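Local coordinates for uncharacterized protein (Bacteroides ovatus, PDB 4ORL) that is of unknown function but belongs to the DUF4783 family, whose placement in the NTF2 clan is consistent with a cone-like alpha+beta fold, at residues Ile9-Leu20 against Phe52-Val62. Sequence-based numbering, arbitrary orientation.
Sequences ITAFKRGSSQEL and FTKNKVSGFNV
Helix 9-14 runs roughly antiparallel to strand 57-62, at 147°, with the axes 6.4 Å apart at their closest. Lys13 lies across from Phe60, and Gly15 from Phe52. Gly15 ends the helix in a Schellman motif with positive phi. Ser16 then N-caps the next helix, its OG accepting from Glu19 N. The turn is covered by Phe52, the largest contributor here. Gly15 CA sits over the centre of the Phe52 ring, 3.6 Å from its centroid, a CH-pi contact. At the edge of the same ring, Phe12 CD1 lies 3.7 Å from Phe52 CZ, with the two ring planes at 79°. Phe12 CB makes a CH-pi contact over the face of Phe60. The rings of Phe12, Phe52 and Phe60 form an aromatic cluster. Helices packed against one face of a strongly curved sheet suit the NTF2-like fold; here the cluster reaches Val87 of strand 83-94 and Leu78 of strand 71-80. Strand 57-68 is an outermost strand, with a classic beta bulge where Ser58 and Gly59 both face Ala79. Beyond it, Val62 CG2 packs on Ile9 CG1 at 3.8 Å. On the solvent side, Lys13 bends at its last torsion (chi4 -75°), and NZ donates a hydrogen bond to Phe60 O (2.9 Å), nearly in line with the C=O bond. A water bridges Lys13 NZ and Phe60 N. Val57 splits its methyls: CG1, anti to N, reaches Phe12 O (3.4 Å); CG2, beside N, meets Gly15 CA.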
# COMPACT_ATOMS: atom_id res chain seq x y z
N ILE A 9 -3.21 -5.12 5.11
CA ILE A 9 -4.34 -4.34 5.53
C ILE A 9 -4.09 -3.73 6.92
O ILE A 9 -4.32 -2.54 7.14
CB ILE A 9 -5.63 -5.19 5.50
CG1 ILE A 9 -5.99 -5.57 4.04
CG2 ILE A 9 -6.76 -4.43 6.17
CD1 ILE A 9 -6.87 -6.78 3.95
N THR A 10 -3.58 -4.53 7.84
CA THR A 10 -3.27 -4.05 9.18
C THR A 10 -2.21 -2.94 9.14
O THR A 10 -2.32 -1.95 9.87
CB THR A 10 -2.81 -5.22 10.08
OG1 THR A 10 -3.89 -6.15 10.22
CG2 THR A 10 -2.39 -4.74 11.48
N ALA A 11 -1.22 -3.07 8.25
CA ALA A 11 -0.18 -2.03 8.11
C ALA A 11 -0.80 -0.68 7.73
O ALA A 11 -0.44 0.35 8.27
CB ALA A 11 0.85 -2.43 7.09
N PHE A 12 -1.73 -0.70 6.80
CA PHE A 12 -2.40 0.53 6.43
C PHE A 12 -3.29 1.07 7.52
O PHE A 12 -3.26 2.27 7.81
CB PHE A 12 -3.17 0.39 5.11
CG PHE A 12 -2.28 0.47 3.91
CD1 PHE A 12 -1.79 1.69 3.48
CD2 PHE A 12 -2.01 -0.64 3.18
CE1 PHE A 12 -0.95 1.75 2.36
CE2 PHE A 12 -1.17 -0.57 2.07
CZ PHE A 12 -0.65 0.61 1.69
N LYS A 13 -4.01 0.19 8.21
CA LYS A 13 -4.86 0.62 9.34
C LYS A 13 -4.04 1.33 10.41
O LYS A 13 -4.53 2.27 11.04
CB LYS A 13 -5.58 -0.58 9.98
CG LYS A 13 -6.68 -1.19 9.14
CD LYS A 13 -7.33 -2.40 9.79
CE LYS A 13 -8.56 -2.81 8.99
NZ LYS A 13 -9.71 -1.89 9.22
N ARG A 14 -2.80 0.90 10.59
CA ARG A 14 -1.93 1.41 11.64
C ARG A 14 -1.01 2.52 11.19
O ARG A 14 -0.29 3.10 12.01
CB ARG A 14 -1.08 0.26 12.20
CG ARG A 14 -1.90 -0.81 12.89
CD ARG A 14 -1.05 -1.93 13.42
NE ARG A 14 -1.85 -2.91 14.16
CZ ARG A 14 -1.37 -3.99 14.78
NH1 ARG A 14 -0.07 -4.26 14.78
NH2 ARG A 14 -2.20 -4.78 15.44
N GLY A 15 -1.01 2.84 9.89
CA GLY A 15 -0.02 3.75 9.35
C GLY A 15 1.41 3.29 9.66
O GLY A 15 2.26 4.11 10.03
N SER A 16 1.66 1.99 9.51
CA SER A 16 2.96 1.38 9.85
C SER A 16 3.76 1.02 8.62
O SER A 16 3.52 0.00 7.99
CB SER A 16 2.76 0.13 10.71
OG SER A 16 4.01 -0.45 11.03
N SER A 17 4.74 1.86 8.29
CA SER A 17 5.65 1.57 7.21
C SER A 17 6.50 0.33 7.50
O SER A 17 6.80 -0.44 6.59
CB SER A 17 6.58 2.76 6.95
OG SER A 17 7.43 2.98 8.06
N GLN A 18 6.86 0.12 8.76
CA GLN A 18 7.64 -1.05 9.10
C GLN A 18 6.86 -2.36 8.91
O GLN A 18 7.40 -3.31 8.38
CB GLN A 18 8.24 -0.93 10.50
CG GLN A 18 9.54 -0.12 10.50
CD GLN A 18 10.61 -0.72 9.58
OE1 GLN A 18 11.03 -0.11 8.60
NE2 GLN A 18 11.00 -1.96 9.87
N GLU A 19 5.57 -2.35 9.23
CA GLU A 19 4.75 -3.54 9.00
C GLU A 19 4.58 -3.76 7.51
O GLU A 19 4.64 -4.88 7.04
CB GLU A 19 3.39 -3.43 9.68
CG GLU A 19 3.45 -3.64 11.18
CD GLU A 19 2.10 -3.60 11.88
OE1 GLU A 19 1.06 -3.67 11.21
OE2 GLU A 19 2.08 -3.49 13.13
N LEU A 20 4.38 -2.66 6.78
CA LEU A 20 4.14 -2.73 5.34
C LEU A 20 5.36 -3.26 4.60
O LEU A 20 5.23 -4.01 3.64
CB LEU A 20 3.75 -1.35 4.80
CG LEU A 20 3.25 -1.25 3.34
CD1 LEU A 20 2.00 -2.11 3.10
CD2 LEU A 20 3.01 0.21 2.98
N PHE A 52 2.89 8.50 5.99
CA PHE A 52 2.12 8.18 7.22
C PHE A 52 2.39 9.17 8.37
O PHE A 52 1.61 9.26 9.30
CB PHE A 52 2.44 6.76 7.70
CG PHE A 52 1.91 5.66 6.83
CD1 PHE A 52 0.64 5.72 6.24
CD2 PHE A 52 2.61 4.46 6.74
CE1 PHE A 52 0.15 4.65 5.50
CE2 PHE A 52 2.11 3.38 6.03
CZ PHE A 52 0.87 3.48 5.42
N THR A 53 3.52 9.87 8.33
CA THR A 53 3.81 10.87 9.36
C THR A 53 3.14 12.20 9.03
O THR A 53 2.56 12.85 9.90
CB THR A 53 5.32 11.07 9.53
OG1 THR A 53 5.91 9.81 9.86
CG2 THR A 53 5.60 12.08 10.65
N LYS A 54 3.21 12.60 7.77
CA LYS A 54 2.55 13.81 7.28
C LYS A 54 1.03 13.72 7.40
O LYS A 54 0.35 14.72 7.68
CB LYS A 54 2.92 14.05 5.82
CG LYS A 54 2.22 15.25 5.19
N ASN A 55 0.51 12.52 7.13
CA ASN A 55 -0.94 12.27 7.13
C ASN A 55 -1.25 11.17 8.15
O ASN A 55 -1.33 9.99 7.80
CB ASN A 55 -1.39 11.85 5.72
CG ASN A 55 -0.99 12.85 4.66
OD1 ASN A 55 -1.52 13.96 4.58
ND2 ASN A 55 -0.07 12.44 3.80
N LYS A 56 -1.43 11.56 9.41
CA LYS A 56 -1.60 10.60 10.48
C LYS A 56 -2.87 9.79 10.27
O LYS A 56 -3.95 10.36 10.16
CB LYS A 56 -1.62 11.30 11.84
CG LYS A 56 -1.84 10.36 13.01
N VAL A 57 -2.73 8.48 10.26
CA VAL A 57 -3.82 7.59 9.91
C VAL A 57 -4.71 7.27 11.11
O VAL A 57 -4.22 6.82 12.17
CB VAL A 57 -3.26 6.28 9.33
CG1 VAL A 57 -4.36 5.22 9.12
CG2 VAL A 57 -2.52 6.57 8.06
N SER A 58 -6.01 7.45 10.94
CA SER A 58 -6.96 7.02 11.94
C SER A 58 -7.68 5.73 11.55
O SER A 58 -8.25 5.09 12.40
CB SER A 58 -7.98 8.09 12.19
OG SER A 58 -8.63 8.40 11.00
N GLY A 59 -7.69 5.36 10.26
CA GLY A 59 -8.24 4.10 9.87
C GLY A 59 -8.04 3.76 8.41
O GLY A 59 -7.66 4.63 7.61
N PHE A 60 -8.32 2.53 8.03
CA PHE A 60 -8.28 2.05 6.67
C PHE A 60 -9.44 1.11 6.46
O PHE A 60 -9.63 0.18 7.23
CB PHE A 60 -6.96 1.33 6.36
CG PHE A 60 -6.82 0.86 4.92
CD1 PHE A 60 -6.67 1.77 3.90
CD2 PHE A 60 -6.71 -0.50 4.62
CE1 PHE A 60 -6.54 1.34 2.58
CE2 PHE A 60 -6.52 -0.92 3.32
CZ PHE A 60 -6.45 -0.01 2.30
N ASN A 61 -10.23 1.39 5.45
CA ASN A 61 -11.33 0.54 5.01
C ASN A 61 -10.92 -0.15 3.72
O ASN A 61 -10.57 0.52 2.78
CB ASN A 61 -12.60 1.39 4.65
CG ASN A 61 -13.41 1.85 5.86
OD1 ASN A 61 -13.27 1.35 6.97
ND2 ASN A 61 -14.33 2.78 5.62
N VAL A 62 -11.08 -1.47 3.65
CA VAL A 62 -10.92 -2.17 2.39
C VAL A 62 -12.21 -2.03 1.58
O VAL A 62 -13.31 -2.32 2.10
CB VAL A 62 -10.62 -3.66 2.60
CG1 VAL A 62 -10.64 -4.40 1.25
CG2 VAL A 62 -9.28 -3.83 3.28
O HOH W 1 -9.26 0.70 10.23
O HOH W 2 -4.66 3.96 13.00
O HOH W 3 -7.02 1.95 12.54